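Local structure of endonuclease 8-like L720 (Acanthamoeba polyphaga mimivirus, 4MB7) at residues A[4-9]-A[44-49]; A[26-31]-A[86-91]; A[50-55]-A[64-69]; A[111-116]-A[124-129]. The protein belongs to the endonuclease VIII-like proteins, a family built on an N-terminal beta-sandwich and an H2TH domain, and carries a bound zinc ion. All coordinates share one frame; numbering follows the deposited sequence.

Contact 1: A[4-9]-A[44-49]; sequences PRIRIT and WWFAGK. With SO4 (sulfate ion), chain C; SO4 (sulfate ion), chain E; SO4 (sulfate ion), chain D.
Phe-46 turns one face of its ring to the first turn of helix 5-13, and Arg-7 covers that face with its root rather than its charged end. Arg-7 CA stands 3.9 Å from the centroid of the Phe-46 ring, a CH-pi contact 20° off the normal, while Arg-7 CB reaches Phe-46 CZ at 3.4 Å. Ile-6 approaches the same ring obliquely. With CG1 beside the backbone N (chi1 -66°), its CG2 methyl is set 3.6 Å from Phe-46 CD2 and also lies against Gly-48 O. Ile-6 CG1 and CD1 pass over Lys-49 CA. The cationic ends point elsewhere: Arg-7 runs out extended to a salt bridge with Glu-11. Lys-49 NZ donates to O3 of the chain E sulfate at 2.8 Å and to the chain D sulfate, while both terminal nitrogens of Arg-5 hold the chain C sulfate. Helix and strand end are thus joined by apolar groups lying on a ring and on one backbone carbonyl, without a polar bond between them, and the sulfates, probably from the crystallisation liquor, take up only the ends of Arg-5 and Lys-49.

Contact 2: A[26-31]-A[86-91]; sequences GPSYKR and RAFMII
Ser-28 N donates to Phe-88 O at 3.1 Å, the one hydrogen bond between the two segments, with an angle of 151° at the hydrogen and the donor tilted from the carbonyl plane. The same oxygen takes a CA-H...O contact from Gly-26 CA at 3.4 Å and lies against Pro-27 N, which has no hydrogen to offer. The Phe-88 carbonyl therefore faces the opening turn of a helix whose N-cap, Gly-26, has no side chain to do the capping. Backbone closeness is the second element, with Gly-26 CA only 4.3 Å from Met-89 CA. Side-chain packing is the third: Ser-28 OG lies 3.3 Å from Phe-88 CB, approaching the ring obliquely, and Tyr-29 CB meets Met-89 CG at 4.1 Å. The Tyr-29 hydroxyl leads away to Leu-36 N. Helix 27-32 directly follows strand 21-25, the edge neighbour of strand 89-93 in its antiparallel sheet, and Ser-28, Phe-88 and Met-89 all rest on Ile-106 of strand 104-109, which belongs to the other four-stranded sheet.

Contact 3: A[50-55]-A[64-69]; sequences YIYLML and VIRTHM
Tyr-50 carries the largest share of this strand pair, with Arg-66 laid across one face of its ring. Arg-66 CD is 3.7 Å from the centroid of the Tyr-50 ring, a CH-pi contact, and beyond it the guanidinium stacks flat, planes 13° apart, as an off-centre cation-pi partner. The bend at chi3 (70°) turns the arginine into this position. His-68 meets the edge of Tyr-50 with its face, in an offset edge-to-face pair. Tyr-52 lies beside Arg-66, pointing the same way, with CE1 3.5 Å from Arg-66 CG, and a water joins Tyr-52 OH to Arg-66 NH1; Tyr-50 OH is bonded to Asn-120 N.

Ile-51 and Ile-65 occupy the other face. Ile-51 CD1 meets Met-69 CE at 3.8 Å, whereas Ile-65 CD1 touches Leu-55 CD1 at 3.7 Å. Their backbones belong to hydrogen-bonded pairs: Ile-51 N to Thr-67 O is 2.9 Å, and Ile-65 N to Leu-53 O is 2.8 Å. A second water donates to both Ile-51 O and Ile-65 O and accepts from Thr-67 OG1, which is also bonded to Trp-101 NE1. Alternating antiparallel pairs between strands consecutive in the chain make this a beta hairpin, the central pair of a four-stranded sheet in the N-terminal beta-sandwich typical of the Fpg/Nei family.

Contact 4: A[111-116]-A[124-129]; sequences PNCLAE and CTTRQA
Arg-127 runs past the carbonyl oxygen of Pro-111 and turns NH1 back to it. Its CB begins 3.3 Å from Pro-111 O and also faces Cys-113 O. CG passes nearest among the carbons, 3.2 Å from Pro-111 O, and CD follows close by, with Leu-114 CD2 at the margin of contact. The chain is extended as far as NE, and chi4 of 88° then swings NH1 round, so that it donates to Pro-111 O at 2.8 Å. This bond is bent, 134° at the hydrogen, and the donor sits above the carbonyl plane. Asn-112 OD1 lies 3.4 Å from the same NH1.

The backbone of Arg-127 is held as well, its N donating to Cys-113 O at 3.1 Å. Next to it, Thr-126 N makes a weak bond to Ala-115 O, and Thr-125 OG1, the N-cap, accepts from Gln-128 N at 3.0 Å. Cys-113 SG, in turn, accepts from Ala-115 N and steadies the loop that offers these carbonyls. The start of helix 126-136 thus finds acceptors for three successive amide N-H groups, one from its own cap and two from segment 111-116, and the positive end of the helix dipole probably strengthens the attraction.

In the fold
From the N terminus, helix 5-13 leads into the loop that contact 1 closes when the chain returns along strand 40-47. Before that closure, contact 2 has already opened at 26-31, and it is completed only at 86-91, so contacts 1 and 2 cross along the chain. Contact 3 falls within the span of contact 2, joining the two middle strands of the sheet that contact 1 also reaches; Trp-45 and Tyr-52 link the two directly. Contact 2 belongs to the other four-stranded sheet. Contact 4 comes later, in series with the rest, and ties the loop after strand 104-109 to helix 126-136, its centre about 15 Å from that of contact 3.

Contact 1: A[4-9]-A[44-49]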
loop_
_atom_site.group_PDB
_atom_site.type_symbol
_atom_site.label_atom_id
_atom_site.label_comp_id
_atom_site.label_asym_id
_atom_site.label_seq_id
_atom_site.Cartn_x
_atom_site.Cartn_y
_atom_site.Cartn_z
ATOM N N PRO A 4 -0.974 -7.477 -0.351
ATOM C CA PRO A 4 -1.721 -7.191 0.876
ATOM C C PRO A 4 -0.813 -7.001 2.092
ATOM O O PRO A 4 -1.273 -7.195 3.214
ATOM C CB PRO A 4 -2.543 -8.463 1.056
ATOM C CG PRO A 4 -1.611 -9.541 0.576
ATOM C CD PRO A 4 -0.783 -8.926 -0.538
ATOM N N ARG A 5 0.446 -6.632 1.872
ATOM C CA ARG A 5 1.393 -6.455 2.974
ATOM C C ARG A 5 0.995 -5.307 3.906
ATOM O O ARG A 5 1.268 -5.351 5.106
ATOM C CB ARG A 5 2.812 -6.245 2.437
ATOM C CG ARG A 5 3.882 -6.067 3.509
ATOM C CD ARG A 5 3.879 -7.212 4.513
ATOM N NE ARG A 5 3.942 -8.520 3.867
ATOM C CZ ARG A 5 4.148 -9.663 4.513
ATOM N NH1 ARG A 5 4.321 -9.664 5.828
ATOM N NH2 ARG A 5 4.189 -10.807 3.843
ATOM N N ILE A 6 0.346 -4.286 3.355
ATOM C CA ILE A 6 -0.126 -3.169 4.168
ATOM C C ILE A 6 -1.216 -3.636 5.133
ATOM O O ILE A 6 -1.183 -3.313 6.323
ATOM C CB ILE A 6 -0.642 -1.998 3.304
ATOM C CG1 ILE A 6 0.501 -1.377 2.502
ATOM C CG2 ILE A 6 -1.287 -0.937 4.173
ATOM C CD1 ILE A 6 0.600 -1.881 1.088
ATOM N N ARG A 7 -2.175 -4.401 4.617
ATOM C CA ARG A 7 -3.225 -4.982 5.448
ATOM C C ARG A 7 -2.639 -5.886 6.526
ATOM O O ARG A 7 -3.050 -5.836 7.688
ATOM C CB ARG A 7 -4.216 -5.780 4.597
ATOM C CG ARG A 7 -5.168 -6.633 5.425
ATOM C CD ARG A 7 -6.204 -7.326 4.560
ATOM N NE ARG A 7 -6.897 -8.384 5.290
ATOM C CZ ARG A 7 -8.141 -8.778 5.037
ATOM N NH1 ARG A 7 -8.843 -8.194 4.076
ATOM N NH2 ARG A 7 -8.686 -9.752 5.753
ATOM N N ILE A 8 -1.674 -6.709 6.130
ATOM C CA ILE A 8 -1.004 -7.623 7.052
ATOM C C ILE A 8 -0.330 -6.868 8.196
ATOM O O ILE A 8 -0.437 -7.260 9.360
ATOM C CB ILE A 8 0.028 -8.500 6.308
ATOM C CG1 ILE A 8 -0.690 -9.489 5.385
ATOM C CG2 ILE A 8 0.921 -9.242 7.291
ATOM C CD1 ILE A 8 0.231 -10.226 4.431
ATOM N N THR A 9 0.359 -5.783 7.858
ATOM C CA THR A 9 1.011 -4.945 8.859
ATOM C C THR A 9 -0.031 -4.338 9.791
ATOM O O THR A 9 0.140 -4.331 11.010
ATOM C CB THR A 9 1.827 -3.818 8.200
ATOM O OG1 THR A 9 2.826 -4.389 7.348
ATOM C CG2 THR A 9 2.507 -2.948 9.259
ATOM N N TRP A 44 -6.310 2.748 14.261
ATOM C CA TRP A 44 -5.483 2.478 13.092
ATOM C C TRP A 44 -6.397 2.246 11.896
ATOM O O TRP A 44 -7.485 1.692 12.039
ATOM C CB TRP A 44 -4.653 1.206 13.281
ATOM C CG TRP A 44 -3.583 1.251 14.324
ATOM C CD1 TRP A 44 -3.710 0.917 15.642
ATOM C CD2 TRP A 44 -2.206 1.601 14.130
ATOM N NE1 TRP A 44 -2.502 1.057 16.284
ATOM C CE2 TRP A 44 -1.563 1.475 15.377
ATOM C CE3 TRP A 44 -1.458 2.019 13.024
ATOM C CZ2 TRP A 44 -0.206 1.752 15.549
ATOM C CZ3 TRP A 44 -0.113 2.295 13.198
ATOM C CH2 TRP A 44 0.499 2.159 14.450
ATOM N N TRP A 45 -5.953 2.666 10.716
ATOM C CA TRP A 45 -6.575 2.229 9.472
ATOM C C TRP A 45 -5.575 2.337 8.328
ATOM O O TRP A 45 -4.504 2.922 8.487
ATOM C CB TRP A 45 -7.877 2.992 9.169
ATOM C CG TRP A 45 -7.715 4.425 8.723
ATOM C CD1 TRP A 45 -7.823 4.902 7.447
ATOM C CD2 TRP A 45 -7.455 5.563 9.554
ATOM N NE1 TRP A 45 -7.631 6.265 7.432
ATOM C CE2 TRP A 45 -7.404 6.694 8.712
ATOM C CE3 TRP A 45 -7.250 5.734 10.928
ATOM C CZ2 TRP A 45 -7.156 7.978 9.200
ATOM C CZ3 TRP A 45 -7.004 7.008 11.408
ATOM C CH2 TRP A 45 -6.959 8.113 10.547
ATOM N N PHE A 46 -5.912 1.747 7.188
ATOM C CA PHE A 46 -5.023 1.792 6.036
ATOM C C PHE A 46 -5.806 1.960 4.742
ATOM O O PHE A 46 -6.966 1.563 4.647
ATOM C CB PHE A 46 -4.145 0.535 5.972
ATOM C CG PHE A 46 -4.873 -0.697 5.502
ATOM C CD1 PHE A 46 -5.575 -1.487 6.399
ATOM C CD2 PHE A 46 -4.845 -1.068 4.165
ATOM C CE1 PHE A 46 -6.247 -2.621 5.968
ATOM C CE2 PHE A 46 -5.514 -2.198 3.730
ATOM C CZ PHE A 46 -6.217 -2.974 4.631
ATOM N N ALA A 47 -5.159 2.561 3.751
ATOM C CA ALA A 47 -5.754 2.741 2.437
ATOM C C ALA A 47 -4.635 2.752 1.412
ATOM O O ALA A 47 -3.806 3.660 1.399
ATOM C CB ALA A 47 -6.540 4.037 2.384
ATOM N N GLY A 48 -4.603 1.733 0.561
ATOM C CA GLY A 48 -3.522 1.598 -0.395
ATOM C C GLY A 48 -2.194 1.387 0.301
ATOM O O GLY A 48 -2.055 0.490 1.132
ATOM N N LYS A 49 -1.216 2.223 -0.027
ATOM C CA LYS A 49 0.123 2.081 0.537
ATOM C C LYS A 49 0.341 2.945 1.781
ATOM O O LYS A 49 1.471 3.102 2.246
ATOM C CB LYS A 49 1.181 2.384 -0.528
ATOM C CG LYS A 49 1.105 1.456 -1.738
ATOM C CD LYS A 49 2.146 1.808 -2.785
ATOM C CE LYS A 49 2.004 0.921 -4.014
ATOM N NZ LYS A 49 2.875 1.376 -5.131
HETATM S S SO4 C . 5.603 -13.203 7.131
HETATM O O1 SO4 C . 5.210 -14.516 7.675
HETATM O O2 SO4 C . 7.040 -13.007 7.391
HETATM O O3 SO4 C . 5.369 -13.211 5.672
HETATM O O4 SO4 C . 4.839 -12.137 7.795
HETATM S S SO4 E . 3.544 5.283 -4.194
HETATM O O1 SO4 E . 2.754 5.362 -2.969
HETATM O O2 SO4 E . 4.935 4.994 -3.857
HETATM O O3 SO4 E . 3.017 4.217 -5.042
HETATM O O4 SO4 E . 3.470 6.554 -4.908
HETATM S S SO4 D . 6.007 -0.617 -5.689
HETATM O O1 SO4 D . 5.058 -0.550 -4.581
HETATM O O2 SO4 D . 7.205 0.145 -5.349
HETATM O O3 SO4 D . 6.371 -2.010 -5.932
HETATM O O4 SO4 D . 5.398 -0.051 -6.888
#

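Contact 2: A[26-31]-A[86-91]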
loop_
_atom_site.group_PDB
_atom_site.type_symbol
_atom_site.label_atom_id
_atom_site.label_comp_id
_atom_site.label_asym_id
_atom_site.label_seq_id
_atom_site.Cartn_x
_atom_site.Cartn_y
_atom_site.Cartn_z
ATOM N N GLY A 26 13.430 8.854 17.895
ATOM C CA GLY A 26 13.897 8.578 16.547
ATOM C C GLY A 26 13.905 9.834 15.695
ATOM O O GLY A 26 13.208 10.797 16.008
ATOM N N PRO A 27 14.701 9.834 14.612
ATOM C CA PRO A 27 14.803 11.001 13.726
ATOM C C PRO A 27 13.469 11.405 13.101
ATOM O O PRO A 27 13.193 12.597 12.984
ATOM C CB PRO A 27 15.791 10.542 12.643
ATOM C CG PRO A 27 15.832 9.048 12.747
ATOM C CD PRO A 27 15.593 8.740 14.190
ATOM N N SER A 28 12.652 10.429 12.714
ATOM C CA SER A 28 11.355 10.726 12.114
ATOM C C SER A 28 10.387 11.342 13.120
ATOM O O SER A 28 9.493 12.100 12.744
ATOM C CB SER A 28 10.739 9.473 11.485
ATOM O OG SER A 28 11.458 9.074 10.332
ATOM N N TYR A 29 10.561 11.015 14.397
ATOM C CA TYR A 29 9.737 11.619 15.437
ATOM C C TYR A 29 10.143 13.069 15.680
ATOM O O TYR A 29 9.290 13.952 15.772
ATOM C CB TYR A 29 9.827 10.830 16.746
ATOM C CG TYR A 29 9.177 11.552 17.903
ATOM C CD1 TYR A 29 7.829 11.887 17.865
ATOM C CD2 TYR A 29 9.908 11.905 19.030
ATOM C CE1 TYR A 29 7.226 12.550 18.918
ATOM C CE2 TYR A 29 9.313 12.566 20.090
ATOM C CZ TYR A 29 7.972 12.886 20.028
ATOM O OH TYR A 29 7.376 13.544 21.079
ATOM N N LYS A 30 11.448 13.302 15.788
ATOM C CA LYS A 30 11.982 14.648 15.967
ATOM C C LYS A 30 11.564 15.569 14.826
ATOM O O LYS A 30 11.247 16.738 15.046
ATOM C CB LYS A 30 13.512 14.618 16.066
ATOM C CG LYS A 30 14.046 13.970 17.331
ATOM N N ARG A 31 11.561 15.028 13.611
ATOM C CA ARG A 31 11.232 15.801 12.418
ATOM C C ARG A 31 9.814 16.369 12.475
ATOM O O ARG A 31 9.556 17.461 11.971
ATOM C CB ARG A 31 11.412 14.943 11.159
ATOM C CG ARG A 31 11.277 15.716 9.852
ATOM C CD ARG A 31 11.450 14.817 8.631
ATOM N NE ARG A 31 12.772 14.194 8.578
ATOM C CZ ARG A 31 13.003 12.898 8.771
ATOM N NH1 ARG A 31 11.998 12.070 9.024
ATOM N NH2 ARG A 31 14.243 12.429 8.706
ATOM N N ARG A 86 18.919 1.498 13.492
ATOM C CA ARG A 86 18.493 1.893 12.159
ATOM C C ARG A 86 17.007 2.260 12.091
ATOM O O ARG A 86 16.486 2.597 11.045
ATOM C CB ARG A 86 18.815 0.795 11.149
ATOM N N ALA A 87 16.337 2.214 13.225
ATOM C CA ALA A 87 14.902 2.469 13.246
ATOM C C ALA A 87 14.621 3.967 13.177
ATOM O O ALA A 87 15.265 4.760 13.862
ATOM C CB ALA A 87 14.273 1.865 14.478
ATOM N N PHE A 88 13.659 4.347 12.343
ATOM C CA PHE A 88 13.329 5.755 12.147
ATOM C C PHE A 88 12.503 6.310 13.299
ATOM O O PHE A 88 12.579 7.498 13.608
ATOM C CB PHE A 88 12.575 5.962 10.829
ATOM C CG PHE A 88 13.435 5.821 9.605
ATOM C CD1 PHE A 88 14.794 5.569 9.718
ATOM C CD2 PHE A 88 12.886 5.958 8.339
ATOM C CE1 PHE A 88 15.586 5.441 8.591
ATOM C CE2 PHE A 88 13.675 5.834 7.207
ATOM C CZ PHE A 88 15.026 5.574 7.335
ATOM N N MET A 89 11.706 5.450 13.922
ATOM C CA MET A 89 10.858 5.869 15.033
ATOM C C MET A 89 10.594 4.718 15.995
ATOM O O MET A 89 10.406 3.576 15.577
ATOM C CB MET A 89 9.538 6.459 14.522
ATOM C CG MET A 89 8.672 7.086 15.608
ATOM S SD MET A 89 7.343 8.126 14.958
ATOM C CE MET A 89 6.320 6.919 14.127
ATOM N N ILE A 90 10.591 5.033 17.285
ATOM C CA ILE A 90 10.373 4.052 18.338
ATOM C C ILE A 90 9.257 4.530 19.249
ATOM O O ILE A 90 9.336 5.619 19.805
ATOM C CB ILE A 90 11.631 3.886 19.211
ATOM C CG1 ILE A 90 12.847 3.577 18.343
ATOM C CG2 ILE A 90 11.421 2.795 20.249
ATOM C CD1 ILE A 90 12.661 2.361 17.499
ATOM N N ILE A 91 8.216 3.721 19.403
ATOM C CA ILE A 91 7.138 4.061 20.322
ATOM C C ILE A 91 6.923 2.963 21.352
ATOM O O ILE A 91 6.527 1.850 21.009
ATOM C CB ILE A 91 5.808 4.318 19.589
ATOM C CG1 ILE A 91 5.967 5.444 18.565
ATOM C CG2 ILE A 91 4.715 4.664 20.592
ATOM C CD1 ILE A 91 4.672 5.839 17.878
#

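Contact 3: A[50-55]-A[64-69]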
loop_
_atom_site.group_PDB
_atom_site.type_symbol
_atom_site.label_atom_id
_atom_site.label_comp_id
_atom_site.label_asym_id
_atom_site.label_seq_id
_atom_site.Cartn_x
_atom_site.Cartn_y
_atom_site.Cartn_z
ATOM N N TYR A 50 -0.742 3.497 2.319
ATOM C CA TYR A 50 -0.667 4.328 3.518
ATOM C C TYR A 50 -1.279 3.625 4.728
ATOM O O TYR A 50 -2.374 3.070 4.643
ATOM C CB TYR A 50 -1.410 5.649 3.306
ATOM C CG TYR A 50 -0.773 6.625 2.336
ATOM C CD1 TYR A 50 0.578 6.937 2.409
ATOM C CD2 TYR A 50 -1.538 7.248 1.356
ATOM C CE1 TYR A 50 1.151 7.842 1.525
ATOM C CE2 TYR A 50 -0.978 8.148 0.471
ATOM C CZ TYR A 50 0.365 8.442 0.557
ATOM O OH TYR A 50 0.917 9.341 -0.330
ATOM N N ILE A 51 -0.574 3.663 5.854
ATOM C CA ILE A 51 -1.132 3.232 7.133
ATOM C C ILE A 51 -1.291 4.448 8.041
ATOM O O ILE A 51 -0.358 5.232 8.198
ATOM C CB ILE A 51 -0.230 2.198 7.836
ATOM C CG1 ILE A 51 -0.138 0.919 7.009
ATOM C CG2 ILE A 51 -0.766 1.886 9.232
ATOM C CD1 ILE A 51 0.718 -0.159 7.646
ATOM N N TYR A 52 -2.469 4.600 8.641
ATOM C CA TYR A 52 -2.767 5.785 9.438
ATOM C C TYR A 52 -2.917 5.470 10.919
ATOM O O TYR A 52 -3.480 4.441 11.293
ATOM C CB TYR A 52 -4.037 6.471 8.929
ATOM C CG TYR A 52 -3.935 7.001 7.517
ATOM C CD1 TYR A 52 -3.518 8.302 7.273
ATOM C CD2 TYR A 52 -4.259 6.201 6.428
ATOM C CE1 TYR A 52 -3.427 8.795 5.983
ATOM C CE2 TYR A 52 -4.167 6.684 5.131
ATOM C CZ TYR A 52 -3.749 7.983 4.917
ATOM O OH TYR A 52 -3.652 8.475 3.634
ATOM N N LEU A 53 -2.418 6.379 11.752
ATOM C CA LEU A 53 -2.460 6.233 13.201
ATOM C C LEU A 53 -3.031 7.493 13.848
ATOM O O LEU A 53 -2.408 8.553 13.813
ATOM C CB LEU A 53 -1.053 5.959 13.737
ATOM C CG LEU A 53 -0.837 6.005 15.252
ATOM C CD1 LEU A 53 -1.749 5.016 15.951
ATOM C CD2 LEU A 53 0.618 5.724 15.590
ATOM N N MET A 54 -4.217 7.375 14.435
ATOM C CA MET A 54 -4.857 8.515 15.089
ATOM C C MET A 54 -4.498 8.583 16.569
ATOM O O MET A 54 -4.666 7.611 17.305
ATOM C CB MET A 54 -6.375 8.458 14.913
ATOM C CG MET A 54 -7.122 9.610 15.574
ATOM S SD MET A 54 -8.911 9.477 15.378
ATOM C CE MET A 54 -9.472 10.881 16.336
ATOM N N LEU A 55 -3.999 9.738 16.996
ATOM C CA LEU A 55 -3.576 9.934 18.377
ATOM C C LEU A 55 -4.371 11.055 19.032
ATOM O O LEU A 55 -4.491 12.147 18.474
ATOM C CB LEU A 55 -2.080 10.255 18.435
ATOM C CG LEU A 55 -1.123 9.237 17.809
ATOM C CD1 LEU A 55 0.302 9.763 17.846
ATOM C CD2 LEU A 55 -1.214 7.893 18.519
ATOM N N VAL A 64 -2.738 12.814 13.345
ATOM C CA VAL A 64 -2.702 11.569 12.591
ATOM C C VAL A 64 -1.307 11.357 12.025
ATOM O O VAL A 64 -0.769 12.219 11.333
ATOM C CB VAL A 64 -3.726 11.561 11.441
ATOM C CG1 VAL A 64 -3.551 10.310 10.581
ATOM C CG2 VAL A 64 -5.144 11.644 11.989
ATOM N N ILE A 65 -0.716 10.213 12.337
ATOM C CA ILE A 65 0.571 9.848 11.761
ATOM C C ILE A 65 0.353 8.955 10.550
ATOM O O ILE A 65 -0.291 7.909 10.650
ATOM C CB ILE A 65 1.464 9.116 12.774
ATOM C CG1 ILE A 65 1.793 10.033 13.953
ATOM C CG2 ILE A 65 2.743 8.644 12.106
ATOM C CD1 ILE A 65 2.661 9.377 15.004
ATOM N N ARG A 66 0.876 9.381 9.407
ATOM C CA ARG A 66 0.772 8.602 8.183
ATOM C C ARG A 66 2.099 7.936 7.853
ATOM O O ARG A 66 3.142 8.591 7.805
ATOM C CB ARG A 66 0.328 9.479 7.009
ATOM C CG ARG A 66 0.049 8.700 5.734
ATOM C CD ARG A 66 -0.117 9.633 4.543
ATOM N NE ARG A 66 1.152 10.256 4.176
ATOM C CZ ARG A 66 1.269 11.287 3.348
ATOM N NH1 ARG A 66 0.190 11.826 2.795
ATOM N NH2 ARG A 66 2.467 11.783 3.076
ATOM N N THR A 67 2.051 6.631 7.623
ATOM C CA THR A 67 3.240 5.870 7.278
ATOM C C THR A 67 3.142 5.317 5.863
ATOM O O THR A 67 2.151 4.682 5.496
ATOM C CB THR A 67 3.458 4.699 8.256
ATOM O OG1 THR A 67 3.579 5.205 9.592
ATOM C CG2 THR A 67 4.721 3.930 7.894
ATOM N N HIS A 68 4.172 5.577 5.069
ATOM C CA HIS A 68 4.308 4.952 3.764
ATOM C C HIS A 68 5.552 4.071 3.782
ATOM O O HIS A 68 6.677 4.571 3.788
ATOM C CB HIS A 68 4.428 6.008 2.665
ATOM C CG HIS A 68 4.647 5.431 1.301
ATOM N ND1 HIS A 68 5.387 6.073 0.331
ATOM C CD2 HIS A 68 4.225 4.271 0.745
ATOM C CE1 HIS A 68 5.411 5.334 -0.763
ATOM N NE2 HIS A 68 4.714 4.234 -0.539
ATOM N N MET A 69 5.345 2.760 3.810
ATOM C CA MET A 69 6.455 1.820 3.866
ATOM C C MET A 69 7.160 1.728 2.515
ATOM O O MET A 69 6.540 1.426 1.497
ATOM C CB MET A 69 5.970 0.440 4.322
ATOM C CG MET A 69 5.491 0.410 5.768
ATOM S SD MET A 69 4.961 -1.222 6.326
ATOM C CE MET A 69 3.460 -1.452 5.372
HETATM O O HOH W 1 1.017 5.433 10.576
HETATM O O HOH W 2 -2.697 10.890 2.616
#

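Contact 4: A[111-116]-A[124-129]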
loop_
_atom_site.group_PDB
_atom_site.type_symbol
_atom_site.label_atom_id
_atom_site.label_comp_id
_atom_site.label_asym_id
_atom_site.label_seq_id
_atom_site.Cartn_x
_atom_site.Cartn_y
_atom_site.Cartn_z
ATOM N N PRO A 111 -5.341 17.233 11.229
ATOM C CA PRO A 111 -6.671 17.223 10.607
ATOM C C PRO A 111 -7.300 18.610 10.472
ATOM O O PRO A 111 -8.239 18.774 9.696
ATOM C CB PRO A 111 -7.499 16.353 11.561
ATOM C CG PRO A 111 -6.758 16.387 12.856
ATOM C CD PRO A 111 -5.312 16.458 12.480
ATOM N N ASN A 112 -6.790 19.587 11.215
ATOM C CA ASN A 112 -7.286 20.957 11.123
ATOM C C ASN A 112 -6.414 21.840 10.240
ATOM O O ASN A 112 -6.630 23.048 10.151
ATOM C CB ASN A 112 -7.385 21.580 12.516
ATOM C CG ASN A 112 -8.553 21.043 13.316
ATOM O OD1 ASN A 112 -9.257 20.134 12.876
ATOM N ND2 ASN A 112 -8.764 21.603 14.502
ATOM N N CYS A 113 -5.425 21.236 9.591
ATOM C CA CYS A 113 -4.467 21.994 8.793
ATOM C C CYS A 113 -4.946 22.196 7.359
ATOM O O CYS A 113 -5.393 21.255 6.702
ATOM C CB CYS A 113 -3.101 21.305 8.803
ATOM S SG CYS A 113 -1.813 22.209 7.940
ATOM N N LEU A 114 -4.841 23.430 6.880
ATOM C CA LEU A 114 -5.282 23.771 5.530
ATOM C C LEU A 114 -4.115 24.003 4.572
ATOM O O LEU A 114 -4.299 24.546 3.483
ATOM C CB LEU A 114 -6.194 25.002 5.562
ATOM C CG LEU A 114 -7.484 24.830 6.365
ATOM C CD1 LEU A 114 -8.296 26.118 6.372
ATOM C CD2 LEU A 114 -8.306 23.672 5.812
ATOM N N ALA A 115 -2.918 23.591 4.979
ATOM C CA ALA A 115 -1.751 23.679 4.108
ATOM C C ALA A 115 -1.827 22.633 3.003
ATOM O O ALA A 115 -2.244 21.501 3.239
ATOM C CB ALA A 115 -0.472 23.512 4.910
ATOM N N GLU A 116 -1.422 23.020 1.798
ATOM C CA GLU A 116 -1.439 22.118 0.652
ATOM C C GLU A 116 -0.258 21.152 0.691
ATOM O O GLU A 116 0.887 21.565 0.882
ATOM C CB GLU A 116 -1.407 22.920 -0.652
ATOM C CG GLU A 116 -2.583 23.866 -0.836
ATOM C CD GLU A 116 -3.836 23.155 -1.308
ATOM O OE1 GLU A 116 -3.709 22.138 -2.022
ATOM O OE2 GLU A 116 -4.947 23.611 -0.966
ATOM N N CYS A 124 -3.556 18.376 -2.265
ATOM C CA CYS A 124 -4.728 18.805 -1.513
ATOM C C CYS A 124 -4.326 19.278 -0.122
ATOM O O CYS A 124 -3.161 19.169 0.265
ATOM C CB CYS A 124 -5.726 17.651 -1.397
ATOM S SG CYS A 124 -5.057 16.180 -0.572
ATOM N N THR A 125 -5.287 19.803 0.633
ATOM C CA THR A 125 -5.007 20.219 2.003
ATOM C C THR A 125 -4.750 19.003 2.880
ATOM O O THR A 125 -5.161 17.890 2.552
ATOM C CB THR A 125 -6.163 21.036 2.621
ATOM O OG1 THR A 125 -7.329 20.212 2.739
ATOM C CG2 THR A 125 -6.479 22.255 1.766
ATOM N N THR A 126 -4.067 19.225 3.996
ATOM C CA THR A 126 -3.791 18.167 4.956
ATOM C C THR A 126 -5.093 17.558 5.462
ATOM O O THR A 126 -5.204 16.342 5.613
ATOM C CB THR A 126 -2.977 18.702 6.148
ATOM O OG1 THR A 126 -1.822 19.394 5.659
ATOM C CG2 THR A 126 -2.542 17.562 7.054
ATOM N N ARG A 127 -6.079 18.416 5.708
ATOM C CA ARG A 127 -7.395 17.974 6.158
ATOM C C ARG A 127 -8.069 17.071 5.128
ATOM O O ARG A 127 -8.620 16.025 5.472
ATOM C CB ARG A 127 -8.289 19.181 6.460
ATOM C CG ARG A 127 -9.707 18.820 6.873
ATOM C CD ARG A 127 -10.486 20.052 7.312
ATOM N NE ARG A 127 -11.774 19.702 7.904
ATOM C CZ ARG A 127 -11.957 19.436 9.193
ATOM N NH1 ARG A 127 -10.933 19.479 10.035
ATOM N NH2 ARG A 127 -13.166 19.127 9.643
ATOM N N GLN A 128 -8.020 17.480 3.865
ATOM C CA GLN A 128 -8.634 16.714 2.782
ATOM C C GLN A 128 -7.954 15.359 2.583
ATOM O O GLN A 128 -8.607 14.372 2.232
ATOM C CB GLN A 128 -8.605 17.514 1.479
ATOM C CG GLN A 128 -9.363 16.855 0.336
ATOM C CD GLN A 128 -10.854 16.792 0.592
ATOM O OE1 GLN A 128 -11.448 17.742 1.098
ATOM N NE2 GLN A 128 -11.467 15.663 0.251
ATOM N N ALA A 129 -6.644 15.319 2.805
ATOM C CA ALA A 129 -5.878 14.078 2.686
ATOM C C ALA A 129 -6.399 13.002 3.637
ATOM O O ALA A 129 -6.509 11.831 3.265
ATOM C CB ALA A 129 -4.401 14.341 2.933
#